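Local coordinates for RedY-like protein (Hahella chejuensis, PDB 2JDJ), which probably takes part in the biosynthesis of the red pigment prodigiosin, as a small two-chain protein of the dimeric alpha/beta-barrel superfamily, at residues Ile8-Val13 against Tyr53-Val58. Residues are numbered along the deposited sequence; the frame is centred on the assembly and turned at random.
Sequences IRLFDV and YHYVEV. With IPA (isopropyl alcohol), chain E.
Ile8 and Tyr55 pair across the two central strands of the four-stranded antiparallel sheet, in a fold of the dimeric alpha/beta-barrel superfamily, and a classic beta bulge marks the point where the ladder begins. His54 and Tyr55 both face Ile8, whose carbonyl oxygen therefore takes two amides: His54 N lies 2.8 Å from Ile8 O, tilted 24° from the carbonyl plane, while Tyr55 N binds the same oxygen in that plane. The return bond, Ile8 N to Tyr55 O, completes the pair.

Two patches are tight. In one, the fork of Leu10 closes on one edge of the Tyr55 ring, with CD1 3.7 Å from Tyr55 CE2; Ala16 and Phe19 of helix 16-30 pack on Leu10 and Tyr55, and the phenol oxygen hydrogen-bonds to Glu20. The other is the buried His54 ring: ND1 hydrogen-bonds to Ser46 O, Leu10 N sits at the edge beside CD2, and Val13 covers one face, its CG1 just 3.3 Å from His54 CE1. Farther along, Ile8 CD1 lies across the Glu57 side chain, 3.7 Å from Glu57 CD; Glu57 OE2 hydrogen-bonds to His6 ND1 and to a glycerol, probably from the crystallisation liquor.

The loose side is the partly exposed end of Arg9. With chi1 at -162°, its chain runs out opposite its own nitrogen, placing CG beside the CD2-NE2 edge of His54, 3.7 Å from CD2; the bend at chi3 then turns the guanidinium away to a salt bridge with Glu88. One water weakly joins Arg9 NH1 and His54 NE2. Beyond it, Val13 O accepts a 2.9 Å hydrogen bond from O2 of an isopropyl alcohol.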
ATOM      1  N   ILE A   8      -2.543   9.502  -6.172  1.00 16.78           N
ATOM      2  CA  ILE A   8      -3.709  10.210  -6.719  1.00 17.02           C
ATOM      3  C   ILE A   8      -3.558  11.705  -6.515  1.00 17.44           C
ATOM      4  O   ILE A   8      -3.373  12.152  -5.391  1.00 17.50           O
ATOM      5  CB  ILE A   8      -5.010   9.729  -6.024  1.00 16.54           C
ATOM      6  CG1 ILE A   8      -5.288   8.256  -6.393  1.00 17.69           C
ATOM      7  CG2 ILE A   8      -6.194  10.670  -6.383  1.00 16.53           C
ATOM      8  CD1 ILE A   8      -6.272   7.560  -5.469  1.00 18.23           C
ATOM      9  N   ARG A   9      -3.658  12.486  -7.590  1.00 18.04           N
ATOM     10  CA  ARG A   9      -3.569  13.928  -7.475  1.00 18.42           C
ATOM     11  C   ARG A   9      -4.935  14.558  -7.756  1.00 19.03           C
ATOM     12  O   ARG A   9      -5.519  14.295  -8.798  1.00 19.25           O
ATOM     13  CB  ARG A   9      -2.537  14.473  -8.464  1.00 17.10           C
ATOM     14  CG  ARG A   9      -2.034  15.869  -8.162  1.00 16.93           C
ATOM     15  CD  ARG A   9      -1.142  16.410  -9.290  1.00 20.83           C
ATOM     16  NE  ARG A   9      -1.879  16.520 -10.542  1.00 26.99           N
ATOM     17  CZ  ARG A   9      -2.555  17.605 -10.944  1.00 31.39           C
ATOM     18  NH1 ARG A   9      -2.574  18.723 -10.225  1.00 31.43           N
ATOM     19  NH2 ARG A   9      -3.202  17.578 -12.097  1.00 33.15           N
ATOM     20  N   LEU A  10      -5.422  15.390  -6.837  1.00 19.25           N
ATOM     21  CA  LEU A  10      -6.628  16.182  -7.067  1.00 19.87           C
ATOM     22  C   LEU A  10      -6.303  17.291  -8.044  1.00 20.36           C
ATOM     23  O   LEU A  10      -5.233  17.880  -7.974  1.00 20.82           O
ATOM     24  CB  LEU A  10      -7.126  16.794  -5.761  1.00 20.21           C
ATOM     25  CG  LEU A  10      -7.514  15.891  -4.583  1.00 20.27           C
ATOM     26  CD1 LEU A  10      -8.206  16.721  -3.461  1.00 19.40           C
ATOM     27  CD2 LEU A  10      -8.407  14.744  -5.024  1.00 21.80           C
ATOM     28  N   PHE A  11      -7.208  17.567  -8.971  1.00 20.91           N
ATOM     29  CA  PHE A  11      -7.065  18.724  -9.840  1.00 21.06           C
ATOM     30  C   PHE A  11      -7.158  20.004  -9.004  1.00 21.24           C
ATOM     31  O   PHE A  11      -6.554  21.027  -9.315  1.00 19.90           O
ATOM     32  CB  PHE A  11      -8.146  18.718 -10.927  1.00 22.22           C
ATOM     33  CG  PHE A  11      -8.087  17.515 -11.838  1.00 23.11           C
ATOM     34  CD1 PHE A  11      -6.909  17.174 -12.486  1.00 24.40           C
ATOM     35  CD2 PHE A  11      -9.212  16.740 -12.055  1.00 25.78           C
ATOM     36  CE1 PHE A  11      -6.863  16.079 -13.323  1.00 25.47           C
ATOM     37  CE2 PHE A  11      -9.171  15.641 -12.892  1.00 23.62           C
ATOM     38  CZ  PHE A  11      -8.000  15.313 -13.523  1.00 23.98           C
ATOM     39  N   ASP A  12      -7.909  19.939  -7.917  1.00 21.55           N
ATOM     40  CA  ASP A  12      -8.111  21.120  -7.117  1.00 22.25           C
ATOM     41  C   ASP A  12      -8.325  20.719  -5.675  1.00 21.16           C
ATOM     42  O   ASP A  12      -9.328  20.071  -5.377  1.00 21.14           O
ATOM     43  CB  ASP A  12      -9.351  21.819  -7.664  1.00 23.74           C
ATOM     44  CG  ASP A  12      -9.836  22.905  -6.777  1.00 27.46           C
ATOM     45  OD1 ASP A  12      -9.003  23.593  -6.127  1.00 31.55           O
ATOM     46  OD2 ASP A  12     -11.075  23.061  -6.742  1.00 33.72           O
ATOM     47  N   VAL A  13      -7.401  21.098  -4.784  1.00 20.10           N
ATOM     48  CA  VAL A  13      -7.480  20.652  -3.388  1.00 19.54           C
ATOM     49  C   VAL A  13      -8.680  21.242  -2.666  1.00 18.67           C
ATOM     50  O   VAL A  13      -9.101  20.698  -1.661  1.00 17.54           O
ATOM     51  CB  VAL A  13      -6.190  20.921  -2.517  1.00 18.93           C
ATOM     52  CG1 VAL A  13      -5.050  20.058  -2.970  1.00 20.34           C
ATOM     53  CG2 VAL A  13      -5.795  22.398  -2.496  1.00 19.87           C
ATOM     54  N   TYR A  53       1.156  14.514  -5.537  1.00 19.43           N
ATOM     55  CA  TYR A  53      -0.009  13.669  -5.259  1.00 19.09           C
ATOM     56  C   TYR A  53      -0.552  13.982  -3.879  1.00 18.86           C
ATOM     57  O   TYR A  53       0.208  14.417  -3.011  1.00 19.67           O
ATOM     58  CB  TYR A  53       0.305  12.176  -5.378  1.00 19.70           C
ATOM     59  CG  TYR A  53       1.279  11.648  -4.341  1.00 18.37           C
ATOM     60  CD1 TYR A  53       0.827  11.025  -3.166  1.00 17.89           C
ATOM     61  CD2 TYR A  53       2.641  11.776  -4.534  1.00 18.90           C
ATOM     62  CE1 TYR A  53       1.751  10.535  -2.208  1.00 18.71           C
ATOM     63  CE2 TYR A  53       3.553  11.308  -3.596  1.00 19.05           C
ATOM     64  CZ  TYR A  53       3.105  10.688  -2.442  1.00 19.70           C
ATOM     65  OH  TYR A  53       4.047  10.225  -1.532  1.00 20.89           O
ATOM     66  N   HIS A  54      -1.861  13.779  -3.690  1.00 17.99           N
ATOM     67  CA  HIS A  54      -2.546  14.094  -2.421  1.00 16.80           C
ATOM     68  C   HIS A  54      -2.961  12.860  -1.654  1.00 16.69           C
ATOM     69  O   HIS A  54      -3.026  12.874  -0.413  1.00 16.35           O
ATOM     70  CB  HIS A  54      -3.765  14.995  -2.694  1.00 16.73           C
ATOM     71  CG  HIS A  54      -3.412  16.187  -3.515  1.00 15.11           C
ATOM     72  ND1 HIS A  54      -2.780  17.290  -2.982  1.00 17.15           N
ATOM     73  CD2 HIS A  54      -3.501  16.407  -4.846  1.00 12.74           C
ATOM     74  CE1 HIS A  54      -2.517  18.150  -3.946  1.00 12.08           C
ATOM     75  NE2 HIS A  54      -2.953  17.640  -5.085  1.00 17.23           N
ATOM     76  N   TYR A  55      -3.226  11.786  -2.396  1.00 16.36           N
ATOM     77  CA  TYR A  55      -3.781  10.563  -1.810  1.00 16.26           C
ATOM     78  C   TYR A  55      -3.045   9.365  -2.321  1.00 16.43           C
ATOM     79  O   TYR A  55      -2.417   9.414  -3.373  1.00 15.33           O
ATOM     80  CB  TYR A  55      -5.295  10.417  -2.097  1.00 16.65           C
ATOM     81  CG  TYR A  55      -6.120  11.502  -1.434  1.00 16.47           C
ATOM     82  CD1 TYR A  55      -6.617  11.344  -0.132  1.00 16.57           C
ATOM     83  CD2 TYR A  55      -6.380  12.696  -2.098  1.00 16.66           C
ATOM     84  CE1 TYR A  55      -7.364  12.359   0.479  1.00 16.31           C
ATOM     85  CE2 TYR A  55      -7.123  13.737  -1.492  1.00 17.09           C
ATOM     86  CZ  TYR A  55      -7.598  13.559  -0.216  1.00 17.25           C
ATOM     87  OH  TYR A  55      -8.328  14.575   0.350  1.00 19.55           O
ATOM     88  N   VAL A  56      -3.111   8.288  -1.540  1.00 16.77           N
ATOM     89  CA  VAL A  56      -2.604   7.013  -1.968  1.00 18.73           C
ATOM     90  C   VAL A  56      -3.720   5.995  -1.761  1.00 18.46           C
ATOM     91  O   VAL A  56      -4.349   5.983  -0.700  1.00 18.57           O
ATOM     92  CB  VAL A  56      -1.391   6.560  -1.105  1.00 18.59           C
ATOM     93  CG1 VAL A  56      -0.908   5.219  -1.611  1.00 20.00           C
ATOM     94  CG2 VAL A  56      -0.261   7.585  -1.161  1.00 20.12           C
ATOM     95  N   GLU A  57      -3.967   5.147  -2.752  1.00 19.07           N
ATOM     96  CA  GLU A  57      -4.893   4.041  -2.529  1.00 19.87           C
ATOM     97  C   GLU A  57      -4.149   2.711  -2.629  1.00 19.95           C
ATOM     98  O   GLU A  57      -3.213   2.582  -3.420  1.00 19.69           O
ATOM     99  CB  GLU A  57      -6.103   4.118  -3.465  1.00 19.51           C
ATOM    100  CG  GLU A  57      -5.871   3.678  -4.904  1.00 19.88           C
ATOM    101  CD  GLU A  57      -7.062   3.984  -5.836  1.00 22.53           C
ATOM    102  OE1 GLU A  57      -8.154   4.389  -5.371  1.00 25.75           O
ATOM    103  OE2 GLU A  57      -6.896   3.821  -7.058  1.00 25.89           O
ATOM    104  N   VAL A  58      -4.571   1.758  -1.796  1.00 20.49           N
ATOM    105  CA  VAL A  58      -4.003   0.426  -1.718  1.00 21.00           C
ATOM    106  C   VAL A  58      -5.106  -0.585  -2.055  1.00 22.30           C
ATOM    107  O   VAL A  58      -6.122  -0.674  -1.354  1.00 21.74           O
ATOM    108  CB  VAL A  58      -3.400   0.138  -0.310  1.00 21.14           C
ATOM    109  CG1 VAL A  58      -2.681  -1.228  -0.286  1.00 19.70           C
ATOM    110  CG2 VAL A  58      -2.423   1.260   0.099  1.00 20.98           C
TER
HETATM  111  C1  IPA E1108      -8.498  21.264   3.071  1.00 38.39           C
HETATM  112  C2  IPA E1108      -8.435  21.648   1.596  1.00 38.48           C
HETATM  113  C3  IPA E1108      -7.974  23.093   1.430  1.00 36.98           C
HETATM  114  O2  IPA E1108      -9.717  21.491   1.043  1.00 39.22           O
HETATM  115  O   HOH W   1      -1.087  19.275  -7.330  1.00 23.23           O